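Local coordinates for putative methyl-accepting chemotaxis signal transduction protein (Campylobacter jejuni, PDB 6W3R), which probably senses amino-acid-like chemoeffectors through a double-Cache periplasmic domain and passes the signal on to the chemotaxis machinery, at residues N80-L85 / G158-S163; V90-K95 / D133-Q138; A171-N176 / A188-E193. All blocks are in the same frame, centred on the assembly; numbering follows the deposited sequence.

How the contacts relate
Contact 1 lies within one antiparallel sheet of the ligand-binding Cache module, and contact 2 joins a neighbouring strand of it to the loop 133-138. Contact 3 lies about 28 Å from contact 1, centre to centre, on the far side of the chain's centre. Strands 80-84 and 90-94 are sheet neighbours, so contacts 1 and 2 touch, their centres 7 Å apart, and both reach the bound 3-methyl-L-alloisoleucine. In sequence, both segments of contact 2 fall between those of contact 1. Contact 3 follows. Strand 152-162 runs straight into helix 163-172, whose end opens the sodium loop of contact 3, next to a second, five-stranded sheet. The ligand pocket and this sodium site are therefore separate.

Contact 1 (N80-L85 / G158-S163); sequences NVYLGL and GVDIPS. With I2M (3-methyl-L-alloisoleucine), chain C.
Y82 and D160 meet on the ligand side of two neighbouring antiparallel strands. The phenol OH of Y82 donates to OD1 of D160 at 2.7 Å, on the syn side but tilted out of the carboxylate plane. Ring and carboxylate planes stand 72° apart. The other oxygen, OD2, takes two donors. The amide ND2 of N80 reaches it on the anti side at 3.0 Å, and the ligand amino group, I2M N, at 2.7 Å. T142 adds a further hydrogen bond to OD1. The carboxylate is thus gripped at both oxygens, and its charge probably suits the ammonium group of an amino acid.

The tight part is around G158. The ring of Y82 folds back over it because CG sits between the backbone N and the carbonyl carbon (chi1 48°). G158 CA lies 3.8 Å from the ring centroid in a CH-pi contact, and G158 O lies over that same face. The ligand methyl CG3 lies over the opposite face, 3.6 Å from Y82 CE1, and W115 adds an edge-to-face contact.

This is the central strand pair of the six-stranded Cache sheet, with N80, Y82 and D160 facing the pocket. Y82 with G158 and N80 with D160 are hydrogen-bonded pairs. The bond from D160 N to N80 O is almost straight (178°), at 2.8 Å.

On the other face the side chains touch only lightly. V81 and V159 form a non-hydrogen-bonded pair, and their methyls CG1 of V81 and CG2 of V159 are 4.4 Å apart. That face is no solvent side: L43 and F39 of helix 4-49 cover it, along with L69 of helix 58-76. Partial exposure begins further along, at P162, beyond the paired residues.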
ATOM      1  N   ASN A  80      -5.803 -12.934  -2.006  1.00 13.74           N
ATOM      2  CA  ASN A  80      -5.492 -14.111  -1.171  1.00 15.04           C
ATOM      3  C   ASN A  80      -5.632 -13.737   0.292  1.00 14.11           C
ATOM      4  O   ASN A  80      -5.236 -12.615   0.653  1.00 13.93           O
ATOM      5  CB  ASN A  80      -4.054 -14.631  -1.344  1.00 14.80           C
ATOM      6  CG  ASN A  80      -3.737 -15.054  -2.773  1.00 14.98           C
ATOM      7  OD1 ASN A  80      -4.355 -15.967  -3.327  1.00 16.72           O
ATOM      8  ND2 ASN A  80      -2.744 -14.386  -3.372  1.00 14.42           N
ATOM      9  N   VAL A  81      -6.192 -14.630   1.097  1.00 12.52           N
ATOM     10  CA  VAL A  81      -6.231 -14.506   2.546  1.00 12.93           C
ATOM     11  C   VAL A  81      -5.820 -15.876   3.100  1.00 13.36           C
ATOM     12  O   VAL A  81      -6.335 -16.919   2.702  1.00 13.56           O
ATOM     13  CB  VAL A  81      -7.624 -14.095   3.011  1.00 12.20           C
ATOM     14  CG1 VAL A  81      -7.713 -14.022   4.510  1.00 14.21           C
ATOM     15  CG2 VAL A  81      -8.046 -12.779   2.420  1.00 12.60           C
ATOM     16  N   TYR A  82      -4.932 -15.891   4.082  1.00 13.37           N
ATOM     17  CA  TYR A  82      -4.254 -17.107   4.431  1.00 12.34           C
ATOM     18  C   TYR A  82      -3.710 -17.131   5.824  1.00 12.20           C
ATOM     19  O   TYR A  82      -3.455 -16.072   6.411  1.00 13.18           O
ATOM     20  CB  TYR A  82      -3.123 -17.412   3.407  1.00 14.15           C
ATOM     21  CG  TYR A  82      -2.222 -16.247   3.085  1.00 14.94           C
ATOM     22  CD1 TYR A  82      -2.568 -15.337   2.102  1.00 14.22           C
ATOM     23  CD2 TYR A  82      -1.002 -16.114   3.681  1.00 13.20           C
ATOM     24  CE1 TYR A  82      -1.715 -14.281   1.738  1.00 14.31           C
ATOM     25  CE2 TYR A  82      -0.152 -15.056   3.357  1.00 14.56           C
ATOM     26  CZ  TYR A  82      -0.474 -14.204   2.289  1.00 14.04           C
ATOM     27  OH  TYR A  82       0.370 -13.178   1.953  1.00 14.84           O
ATOM     28  N   LEU A  83      -3.407 -18.336   6.296  1.00 13.11           N
ATOM     29  CA  LEU A  83      -2.827 -18.515   7.617  1.00 11.86           C
ATOM     30  C   LEU A  83      -1.653 -19.462   7.550  1.00 14.16           C
ATOM     31  O   LEU A  83      -1.835 -20.625   7.241  1.00 15.18           O
ATOM     32  CB  LEU A  83      -3.829 -19.000   8.657  1.00 13.83           C
ATOM     33  CG  LEU A  83      -3.323 -19.193  10.097  1.00 14.32           C
ATOM     34  CD1 LEU A  83      -2.940 -17.864  10.749  1.00 15.47           C
ATOM     35  CD2 LEU A  83      -4.394 -19.898  10.930  1.00 16.62           C
ATOM     36  N   GLY A  84      -0.451 -18.943   7.814  1.00 13.89           N
ATOM     37  CA  GLY A  84       0.764 -19.765   7.712  1.00 15.20           C
ATOM     38  C   GLY A  84       1.177 -20.313   9.070  1.00 15.04           C
ATOM     39  O   GLY A  84       1.098 -19.599  10.085  1.00 15.79           O
ATOM     40  N   LEU A  85       1.504 -21.602   9.096  1.00 15.38           N
ATOM     41  CA  LEU A  85       1.813 -22.319  10.338  1.00 15.60           C
ATOM     42  C   LEU A  85       3.299 -22.608  10.461  1.00 17.02           C
ATOM     43  O   LEU A  85       4.022 -22.691   9.472  1.00 16.73           O
ATOM     44  CB  LEU A  85       1.034 -23.632  10.387  1.00 14.94           C
ATOM     45  CG  LEU A  85      -0.479 -23.563  10.152  1.00 18.58           C
ATOM     46  CD1 LEU A  85      -1.124 -24.939  10.213  1.00 19.78           C
ATOM     47  CD2 LEU A  85      -1.184 -22.609  11.112  1.00 19.15           C
ATOM     48  N   GLY A 158      -2.076 -13.587   6.646  1.00 12.35           N
ATOM     49  CA  GLY A 158      -1.723 -12.733   5.511  1.00 13.48           C
ATOM     50  C   GLY A 158      -2.930 -12.381   4.677  1.00 12.45           C
ATOM     51  O   GLY A 158      -3.823 -13.208   4.491  1.00 12.84           O
ATOM     52  N   VAL A 159      -2.913 -11.148   4.176  1.00 11.11           N
ATOM     53  CA  VAL A 159      -3.956 -10.636   3.289  1.00 12.33           C
ATOM     54  C   VAL A 159      -3.265  -9.926   2.112  1.00 12.96           C
ATOM     55  O   VAL A 159      -2.447  -9.002   2.313  1.00 13.56           O
ATOM     56  CB  VAL A 159      -4.829  -9.601   4.042  1.00 13.01           C
ATOM     57  CG1 VAL A 159      -5.838  -8.959   3.067  1.00 12.48           C
ATOM     58  CG2 VAL A 159      -5.529 -10.219   5.222  1.00 13.62           C
ATOM     59  N   ASP A 160      -3.509 -10.380   0.890  1.00 12.58           N
ATOM     60  CA  ASP A 160      -2.923  -9.796  -0.285  1.00 13.04           C
ATOM     61  C   ASP A 160      -3.970  -8.954  -0.990  1.00 13.02           C
ATOM     62  O   ASP A 160      -5.018  -9.480  -1.443  1.00 13.50           O
ATOM     63  CB  ASP A 160      -2.523 -10.897  -1.287  1.00 13.96           C
ATOM     64  CG  ASP A 160      -1.378 -11.766  -0.819  1.00 14.49           C
ATOM     65  OD1 ASP A 160      -0.706 -11.480   0.202  1.00 13.46           O
ATOM     66  OD2 ASP A 160      -1.054 -12.767  -1.500  1.00 14.66           O
ATOM     67  N   ILE A 161      -3.654  -7.686  -1.193  1.00 13.61           N
ATOM     68  CA  ILE A 161      -4.490  -6.764  -1.910  1.00 12.50           C
ATOM     69  C   ILE A 161      -3.704  -6.344  -3.182  1.00 14.12           C
ATOM     70  O   ILE A 161      -2.553  -5.934  -3.097  1.00 15.52           O
ATOM     71  CB  ILE A 161      -4.776  -5.516  -1.055  1.00 13.44           C
ATOM     72  CG1 ILE A 161      -5.363  -5.856   0.318  1.00 15.22           C
ATOM     73  CG2 ILE A 161      -5.681  -4.549  -1.807  1.00 13.72           C
ATOM     74  CD1 ILE A 161      -6.701  -6.530   0.233  1.00 15.43           C
ATOM     75  N   PRO A 162      -4.353  -6.359  -4.362  1.00 15.02           N
ATOM     76  CA  PRO A 162      -3.639  -5.970  -5.580  1.00 16.89           C
ATOM     77  C   PRO A 162      -3.138  -4.542  -5.429  1.00 15.83           C
ATOM     78  O   PRO A 162      -3.922  -3.645  -5.061  1.00 16.32           O
ATOM     79  CB  PRO A 162      -4.715  -6.036  -6.641  1.00 17.60           C
ATOM     80  CG  PRO A 162      -5.700  -7.048  -6.136  1.00 20.42           C
ATOM     81  CD  PRO A 162      -5.734  -6.791  -4.653  1.00 16.21           C
ATOM     82  N   SER A 163      -1.867  -4.326  -5.789  1.00 16.20           N
ATOM     83  CA  SER A 163      -1.305  -2.982  -5.739  1.00 17.85           C
ATOM     84  C   SER A 163      -1.995  -2.070  -6.739  1.00 16.39           C
ATOM     85  O   SER A 163      -2.085  -0.858  -6.507  1.00 15.48           O
ATOM     86  CB  SER A 163       0.212  -2.973  -5.954  1.00 19.76           C
ATOM     87  OG  SER A 163       0.519  -3.646  -7.126  1.00 22.24           O
TER
HETATM   88  N   I2M C 301       1.424 -13.863  -1.841  1.00 17.36           N
HETATM   89  CA  I2M C 301       2.072 -14.783  -0.884  1.00 16.44           C
HETATM   90  CB  I2M C 301       1.479 -16.199  -0.805  1.00 14.50           C
HETATM   91  CG3 I2M C 301      -0.034 -16.023  -0.963  1.00 20.48           C
HETATM   92  CG2 I2M C 301       2.019 -17.145  -1.886  1.00 18.01           C
HETATM   93  CG1 I2M C 301       1.859 -16.791   0.591  1.00 16.67           C
HETATM   94  CD1 I2M C 301       1.144 -18.095   0.987  1.00 17.89           C
HETATM   95  C   I2M C 301       3.538 -14.956  -1.308  1.00 16.64           C
HETATM   96  O   I2M C 301       3.818 -14.699  -2.501  1.00 17.68           O
HETATM   97  OXT I2M C 301       4.406 -15.289  -0.449  1.00 19.84           O

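Contact 2 (V90-K95 / D133-Q138). With I2M (3-methyl-L-alloisoleucine), chain C.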
ATOM      1  N   VAL A  90       0.503 -23.604   4.799  1.00 16.04           N
ATOM      2  CA  VAL A  90      -0.358 -22.416   4.786  1.00 15.33           C
ATOM      3  C   VAL A  90      -1.767 -22.781   4.330  1.00 17.07           C
ATOM      4  O   VAL A  90      -1.975 -23.455   3.299  1.00 18.83           O
ATOM      5  CB  VAL A  90       0.234 -21.283   3.930  1.00 19.90           C
ATOM      6  CG1 VAL A  90       0.485 -21.720   2.486  1.00 19.65           C
ATOM      7  CG2 VAL A  90      -0.658 -20.063   3.950  1.00 17.81           C
ATOM      8  N   LEU A  91      -2.741 -22.351   5.121  1.00 14.64           N
ATOM      9  CA  LEU A  91      -4.140 -22.468   4.717  1.00 14.16           C
ATOM     10  C   LEU A  91      -4.484 -21.276   3.845  1.00 14.06           C
ATOM     11  O   LEU A  91      -4.445 -20.124   4.307  1.00 15.64           O
ATOM     12  CB  LEU A  91      -5.053 -22.520   5.947  1.00 15.84           C
ATOM     13  CG  LEU A  91      -6.546 -22.703   5.605  1.00 17.39           C
ATOM     14  CD1 LEU A  91      -6.861 -24.046   4.960  1.00 19.59           C
ATOM     15  CD2 LEU A  91      -7.396 -22.478   6.831  1.00 19.27           C
ATOM     16  N   LEU A  92      -4.801 -21.544   2.588  1.00 13.54           N
ATOM     17  CA  LEU A  92      -4.923 -20.523   1.583  1.00 15.16           C
ATOM     18  C   LEU A  92      -6.321 -20.424   1.018  1.00 13.84           C
ATOM     19  O   LEU A  92      -6.820 -21.372   0.397  1.00 17.46           O
ATOM     20  CB  LEU A  92      -3.947 -20.839   0.450  1.00 14.88           C
ATOM     21  CG  LEU A  92      -3.939 -19.890  -0.740  1.00 16.69           C
ATOM     22  CD1 LEU A  92      -3.638 -18.439  -0.396  1.00 17.82           C
ATOM     23  CD2 LEU A  92      -2.993 -20.391  -1.825  1.00 19.04           C
ATOM     24  N   SER A  93      -6.912 -19.234   1.089  1.00 14.26           N
ATOM     25  CA  SER A  93      -8.142 -18.898   0.363  1.00 13.97           C
ATOM     26  C   SER A  93      -7.777 -17.950  -0.740  1.00 14.38           C
ATOM     27  O   SER A  93      -7.300 -16.848  -0.495  1.00 14.17           O
ATOM     28  CB  SER A  93      -9.157 -18.247   1.322  1.00 14.04           C
ATOM     29  OG  SER A  93     -10.342 -17.899   0.678  1.00 13.76           O
ATOM     30  N   GLN A  94      -7.917 -18.428  -1.965  1.00 14.24           N
ATOM     31  CA  GLN A  94      -7.455 -17.665  -3.110  1.00 16.77           C
ATOM     32  C   GLN A  94      -8.616 -17.398  -4.034  1.00 17.26           C
ATOM     33  O   GLN A  94      -9.565 -18.198  -4.184  1.00 17.61           O
ATOM     34  CB  GLN A  94      -6.330 -18.397  -3.871  1.00 18.35           C
ATOM     35  CG  GLN A  94      -6.733 -19.724  -4.406  1.00 19.39           C
ATOM     36  CD  GLN A  94      -5.713 -20.285  -5.372  1.00 22.65           C
ATOM     37  OE1 GLN A  94      -4.904 -21.127  -5.032  1.00 30.57           O
ATOM     38  NE2 GLN A  94      -5.729 -19.774  -6.556  1.00 26.38           N
ATOM     39  N   LYS A  95      -8.556 -16.234  -4.666  1.00 19.07           N
ATOM     40  CA  LYS A  95      -9.493 -15.921  -5.725  1.00 22.04           C
ATOM     41  C   LYS A  95      -9.335 -16.888  -6.911  1.00 24.40           C
ATOM     42  O   LYS A  95      -8.234 -17.371  -7.196  1.00 32.90           O
ATOM     43  CB  LYS A  95      -9.291 -14.457  -6.161  1.00 24.82           C
ATOM     44  CG  LYS A  95     -10.466 -13.844  -6.911  1.00 26.47           C
ATOM     45  CD  LYS A  95     -10.225 -12.367  -7.174  1.00 28.34           C
ATOM     46  CE  LYS A  95     -11.483 -11.723  -7.729  1.00 33.62           C
ATOM     47  NZ  LYS A  95     -11.251 -10.261  -7.853  1.00 49.44           N
ATOM     48  N   ASP A 133       2.944 -11.851  -6.371  1.00 19.71           N
ATOM     49  CA  ASP A 133       2.434 -13.032  -5.687  1.00 19.61           C
ATOM     50  C   ASP A 133       2.728 -14.256  -6.528  1.00 22.47           C
ATOM     51  O   ASP A 133       2.335 -14.330  -7.684  1.00 22.49           O
ATOM     52  CB  ASP A 133       0.939 -12.881  -5.482  1.00 18.75           C
ATOM     53  CG  ASP A 133       0.269 -14.163  -5.126  1.00 18.78           C
ATOM     54  OD1 ASP A 133       0.733 -14.876  -4.226  1.00 19.26           O
ATOM     55  OD2 ASP A 133      -0.793 -14.391  -5.715  1.00 19.36           O
ATOM     56  N   THR A 134       3.253 -15.275  -5.856  1.00 18.48           N
ATOM     57  CA  THR A 134       3.549 -16.580  -6.448  0.50 22.47           C
ATOM     58  C   THR A 134       2.304 -17.370  -6.904  1.00 20.50           C
ATOM     59  O   THR A 134       2.343 -18.038  -7.930  1.00 28.08           O
ATOM     60  CB  THR A 134       4.329 -17.436  -5.421  0.50 24.67           C
ATOM     61  OG1 THR A 134       5.617 -16.856  -5.191  0.50 28.88           O
ATOM     62  CG2 THR A 134       4.519 -18.868  -5.888  0.50 23.52           C
ATOM     63  N   VAL A 135       1.185 -17.206  -6.203  1.00 20.71           N
ATOM     64  CA  VAL A 135       0.016 -18.043  -6.489  1.00 20.04           C
ATOM     65  C   VAL A 135      -0.773 -17.571  -7.722  1.00 21.98           C
ATOM     66  O   VAL A 135      -1.028 -18.312  -8.661  1.00 23.76           O
ATOM     67  CB  VAL A 135      -0.910 -18.163  -5.253  1.00 25.62           C
ATOM     68  CG1 VAL A 135      -2.221 -18.848  -5.614  1.00 26.93           C
ATOM     69  CG2 VAL A 135      -0.231 -19.000  -4.179  1.00 27.37           C
ATOM     70  N   LEU A 136      -1.124 -16.296  -7.746  1.00 20.00           N
ATOM     71  CA  LEU A 136      -1.950 -15.738  -8.817  1.00 21.45           C
ATOM     72  C   LEU A 136      -1.164 -14.804  -9.740  1.00 23.40           C
ATOM     73  O   LEU A 136      -1.731 -14.274 -10.683  1.00 23.42           O
ATOM     74  CB  LEU A 136      -3.169 -15.006  -8.219  1.00 22.36           C
ATOM     75  CG  LEU A 136      -4.272 -15.975  -7.717  1.00 25.02           C
ATOM     76  CD1 LEU A 136      -5.356 -15.289  -6.899  1.00 25.71           C
ATOM     77  CD2 LEU A 136      -4.923 -16.800  -8.829  1.00 35.72           C
ATOM     78  N   LYS A 137       0.119 -14.584  -9.469  1.00 20.56           N
ATOM     79  CA  LYS A 137       0.970 -13.799 -10.361  1.00 20.63           C
ATOM     80  C   LYS A 137       0.355 -12.440 -10.637  1.00 22.44           C
ATOM     81  O   LYS A 137       0.316 -11.962 -11.787  1.00 21.46           O
ATOM     82  CB  LYS A 137       1.249 -14.553 -11.661  1.00 26.22           C
ATOM     83  CG  LYS A 137       1.997 -15.872 -11.432  1.00 31.51           C
ATOM     84  CD  LYS A 137       3.406 -15.616 -10.914  1.00 38.20           C
ATOM     85  CE  LYS A 137       4.296 -16.845 -10.861  1.00 38.58           C
ATOM     86  NZ  LYS A 137       5.673 -16.439 -10.451  1.00 50.64           N
ATOM     87  N   GLN A 138      -0.001 -11.775  -9.540  1.00 19.74           N
ATOM     88  CA  GLN A 138      -0.370 -10.364  -9.574  1.00 19.57           C
ATOM     89  C   GLN A 138       0.481  -9.621  -8.577  1.00 19.09           C
ATOM     90  O   GLN A 138       0.893 -10.198  -7.565  1.00 18.86           O
ATOM     91  CB  GLN A 138      -1.858 -10.198  -9.301  1.00 21.81           C
ATOM     92  CG  GLN A 138      -2.735 -10.700 -10.428  1.00 25.84           C
ATOM     93  CD  GLN A 138      -4.195 -10.451 -10.155  1.00 27.12           C
ATOM     94  OE1 GLN A 138      -4.567  -9.359  -9.673  1.00 30.59           O
ATOM     95  NE2 GLN A 138      -5.042 -11.453 -10.444  1.00 29.39           N
TER
HETATM   96  N   I2M C 301       1.424 -13.863  -1.841  1.00 17.36           N
HETATM   97  CA  I2M C 301       2.072 -14.783  -0.884  1.00 16.44           C
HETATM   98  CB  I2M C 301       1.479 -16.199  -0.805  1.00 14.50           C
HETATM   99  CG3 I2M C 301      -0.034 -16.023  -0.963  1.00 20.48           C
HETATM  100  CG2 I2M C 301       2.019 -17.145  -1.886  1.00 18.01           C
HETATM  101  CG1 I2M C 301       1.859 -16.791   0.591  1.00 16.67           C
HETATM  102  CD1 I2M C 301       1.144 -18.095   0.987  1.00 17.89           C
HETATM  103  C   I2M C 301       3.538 -14.956  -1.308  1.00 16.64           C
HETATM  104  O   I2M C 301       3.818 -14.699  -2.501  1.00 17.68           O
HETATM  105  OXT I2M C 301       4.406 -15.289  -0.449  1.00 19.84           O
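Strand 90-94 runs past the irregular loop 133-138 without pairing with it, and the closest CA atoms, of K95 and L136, are 8.2 Å apart. Side chains fill the gap. L92 and V135 meet tip to tip, with L92 CD2 3.9 Å from V135 CG2. With CG anti to the backbone N (chi1 179°), L92 sends its methyl CD2 to the loop. The same V135 methyl touches the ligand, at 3.7 Å from I2M CG2, so V135 is both a packing partner and part of the pocket wall. Its other methyl, CG1, lies against the amide of Q94, 3.6 Å from OE1, and the two side chains cross at a slant. L136 closes the outer edge. Its CD1 packs 3.6 Å from the backbone O of K95, which has no polar partner in the model. The long chain of K95 leads away from the loop, and its NZ bonds to N77.

The loop joins two strands of the Cache sheet, 126-132 and 139-149, and carries a ligand-binding aspartate. D133 OD1 accepts from the backbone N of V135 in an Asx turn, and OD2 accepts from L136 N at 2.8 Å. Both donors come from above the carboxylate plane. These bonds fix the carboxylate while OD1 also receives the ligand amino group, I2M N, at 2.7 Å. D160 is the second carboxylate to bind that nitrogen. At the acid end of the ligand, T134 N gives I2M O a weak bond of 3.5 Å. V90 touches the end of the ligand side chain, with its CG1 against I2M CD1.

Contact 3 (A171-N176 / A188-E193). With NA (sodium ion), chain G.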
ATOM      1  N   ALA A 171      -4.610   7.459  -9.151  1.00 16.17           N
ATOM      2  CA  ALA A 171      -4.777   8.019 -10.472  1.00 17.67           C
ATOM      3  C   ALA A 171      -6.037   8.849 -10.573  1.00 19.21           C
ATOM      4  O   ALA A 171      -6.046   9.831 -11.297  1.00 20.66           O
ATOM      5  CB  ALA A 171      -4.763   6.949 -11.506  1.00 21.49           C
ATOM      6  N   LYS A 172      -7.089   8.470  -9.834  1.00 17.00           N
ATOM      7  CA  LYS A 172      -8.399   9.154  -9.925  1.00 16.46           C
ATOM      8  C   LYS A 172      -8.418  10.521  -9.249  1.00 21.13           C
ATOM      9  O   LYS A 172      -9.324  11.292  -9.495  1.00 22.46           O
ATOM     10  CB  LYS A 172      -9.523   8.285  -9.356  1.00 20.04           C
ATOM     11  CG  LYS A 172     -10.007   7.198 -10.290  1.00 21.64           C
ATOM     12  CD  LYS A 172     -10.918   6.235  -9.585  1.00 29.43           C
ATOM     13  CE  LYS A 172     -12.338   6.737  -9.467  1.00 40.58           C
ATOM     14  NZ  LYS A 172     -13.208   6.034 -10.457  1.00 57.76           N
ATOM     15  N   THR A 173      -7.453  10.801  -8.372  1.00 16.90           N
ATOM     16  CA  THR A 173      -7.461  12.039  -7.610  1.00 15.34           C
ATOM     17  C   THR A 173      -7.271  13.234  -8.547  1.00 15.62           C
ATOM     18  O   THR A 173      -6.593  13.127  -9.598  1.00 16.16           O
ATOM     19  CB  THR A 173      -6.330  12.036  -6.588  1.00 16.44           C
ATOM     20  OG1 THR A 173      -5.048  11.967  -7.245  1.00 15.11           O
ATOM     21  CG2 THR A 173      -6.524  10.935  -5.552  1.00 16.96           C
ATOM     22  N   PRO A 174      -7.753  14.399  -8.131  1.00 16.68           N
ATOM     23  CA  PRO A 174      -7.484  15.594  -8.888  1.00 15.53           C
ATOM     24  C   PRO A 174      -6.016  15.984  -8.820  1.00 14.95           C
ATOM     25  O   PRO A 174      -5.275  15.509  -7.944  1.00 15.75           O
ATOM     26  CB  PRO A 174      -8.319  16.647  -8.155  1.00 18.91           C
ATOM     27  CG  PRO A 174      -8.382  16.138  -6.728  1.00 24.59           C
ATOM     28  CD  PRO A 174      -8.539  14.683  -6.908  1.00 17.17           C
ATOM     29  N   GLY A 175      -5.603  16.836  -9.757  1.00 16.00           N
ATOM     30  CA  GLY A 175      -4.227  17.312  -9.772  1.00 16.94           C
ATOM     31  C   GLY A 175      -3.235  16.365 -10.424  1.00 16.25           C
ATOM     32  O   GLY A 175      -3.426  15.138 -10.505  1.00 16.39           O
ATOM     33  N   ASN A 176      -2.100  16.937 -10.797  1.00 15.80           N
ATOM     34  CA  ASN A 176      -1.032  16.178 -11.399  1.00 15.10           C
ATOM     35  C   ASN A 176      -0.183  15.572 -10.295  1.00 15.58           C
ATOM     36  O   ASN A 176       0.955  16.004 -10.034  1.00 18.67           O
ATOM     37  CB  ASN A 176      -0.189  17.052 -12.320  1.00 17.92           C
ATOM     38  CG  ASN A 176       0.939  16.290 -12.958  1.00 18.47           C
ATOM     39  OD1 ASN A 176       0.744  15.162 -13.438  1.00 22.19           O
ATOM     40  ND2 ASN A 176       2.104  16.904 -13.023  1.00 20.91           N
ATOM     41  N   ALA A 188       2.580   5.244  -9.005  1.00 18.64           N
ATOM     42  CA  ALA A 188       1.235   5.597  -9.430  1.00 18.02           C
ATOM     43  C   ALA A 188       1.233   7.028  -9.942  1.00 15.78           C
ATOM     44  O   ALA A 188       2.016   7.834  -9.486  1.00 17.00           O
ATOM     45  CB  ALA A 188       0.272   5.476  -8.236  1.00 21.50           C
ATOM     46  N   ALA A 189       0.251   7.384 -10.772  1.00 16.44           N
ATOM     47  CA  ALA A 189       0.140   8.741 -11.318  1.00 17.11           C
ATOM     48  C   ALA A 189      -1.229   8.987 -11.921  1.00 16.94           C
ATOM     49  O   ALA A 189      -1.737   8.127 -12.651  1.00 20.43           O
ATOM     50  CB  ALA A 189       1.189   8.965 -12.408  1.00 17.64           C
ATOM     51  N   THR A 190      -1.733  10.200 -11.734  1.00 16.58           N
ATOM     52  CA  THR A 190      -2.875  10.675 -12.444  1.00 15.39           C
ATOM     53  C   THR A 190      -2.662  10.716 -13.958  1.00 18.54           C
ATOM     54  O   THR A 190      -3.542  10.251 -14.693  1.00 18.47           O
ATOM     55  CB  THR A 190      -3.311  12.039 -11.890  1.00 15.17           C
ATOM     56  OG1 THR A 190      -3.831  11.854 -10.566  1.00 19.28           O
ATOM     57  CG2 THR A 190      -4.370  12.697 -12.747  1.00 20.29           C
ATOM     58  N   ASN A 191      -1.488  11.178 -14.402  1.00 16.71           N
ATOM     59  CA  ASN A 191      -1.208  11.206 -15.816  1.00 19.51           C
ATOM     60  C   ASN A 191      -0.370   9.964 -16.084  1.00 21.14           C
ATOM     61  O   ASN A 191       0.799   9.883 -15.711  1.00 22.36           O
ATOM     62  CB  ASN A 191      -0.436  12.403 -16.269  1.00 21.79           C
ATOM     63  CG  ASN A 191      -0.298  12.443 -17.830  1.00 29.82           C
ATOM     64  OD1 ASN A 191      -0.226  11.401 -18.530  1.00 36.21           O
ATOM     65  ND2 ASN A 191      -0.364  13.636 -18.382  1.00 30.69           N
ATOM     66  N   LYS A 192      -0.997   9.018 -16.761  1.00 21.93           N
ATOM     67  CA  LYS A 192      -0.405   7.701 -17.014  1.00 26.48           C
ATOM     68  C   LYS A 192       0.949   7.744 -17.750  1.00 27.77           C
ATOM     69  O   LYS A 192       1.764   6.829 -17.574  1.00 31.90           O
ATOM     70  CB  LYS A 192      -1.396   6.782 -17.741  1.00 37.00           C
ATOM     71  CG  LYS A 192      -1.712   7.108 -19.192  1.00 54.98           C
ATOM     72  CD  LYS A 192      -2.660   6.062 -19.779  1.00 71.84           C
ATOM     73  CE  LYS A 192      -3.060   6.377 -21.218  1.00 82.46           C
ATOM     74  NZ  LYS A 192      -3.998   5.364 -21.787  1.00 85.93           N
ATOM     75  N   GLU A 193       1.257   8.848 -18.417  1.00 33.64           N
ATOM     76  CA  GLU A 193       2.565   8.950 -19.076  1.00 27.40           C
ATOM     77  C   GLU A 193       3.753   9.015 -18.114  1.00 29.44           C
ATOM     78  O   GLU A 193       4.870   8.616 -18.453  1.00 27.86           O
ATOM     79  CB  GLU A 193       2.610  10.128 -20.050  1.00 30.10           C
ATOM     80  CG  GLU A 193       1.564  10.000 -21.153  1.00 27.49           C
ATOM     81  CD  GLU A 193       1.615  11.139 -22.156  1.00 56.17           C
ATOM     82  OE1 GLU A 193       2.684  11.334 -22.800  1.00 70.74           O
ATOM     83  OE2 GLU A 193       0.566  11.805 -22.312  1.00 61.87           O
TER
HETATM   84 NA    NA G 305      -4.266  13.451  -8.993  1.00 15.25          NA
HETATM   85  O   HOH W   1      -6.160   9.543 -14.297  1.00 51.68           O
HETATM   86  O   HOH W   2       0.188  12.605 -12.513  1.00 19.70           O
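A sodium site joins the turn after helix 163-172 to the end of strand 186-189. T190 supplies the ligand atom from the second segment. Its hydroxyl OG1 binds the sodium ion at 2.3 Å. From the turn, T173 binds the ion twice, through its backbone O and through OG1, the latter at 2.4 Å. The carbonyl oxygens of P174 and G175 add two more bonds, with P174 O at 2.5 Å. T177 OG1, just past the turn, completes six oxygens. The two threonines cross obliquely and offer their hydroxyls to the same ion. The OG1 of T173 reaches it by turning between the backbone N and the carbonyl carbon (chi1 62°). It also bonds to V170 and to T25 of helix 4-49, so the long helix touches the site.

T190 OG1 has a second role. It donates to the backbone O of A171 at 3.1 Å, from above the carbonyl plane. The hydroxyl is therefore held by the ion and by the last turn of the helix. One water donates to both A171 O and T190 O and ties the same backbones together again. A171 packs its methyl CB 3.4 Å from the carbonyl O of A189.

On the N176 side a water makes the link. N176 turns its amide back toward the strand end, and this second water joins its OD1 to N191 N. The CB of N191 is 4.1 Å from N176 OD1. The ND2 of N176 bonds to T241. N191 itself makes an Asx turn, its OD1 accepting from E193 N. With three carbonyl oxygens and three threonine hydroxyls, and no carboxylate among them, the shell is a neutral, all-oxygen one, well suited to a monovalent cation such as sodium.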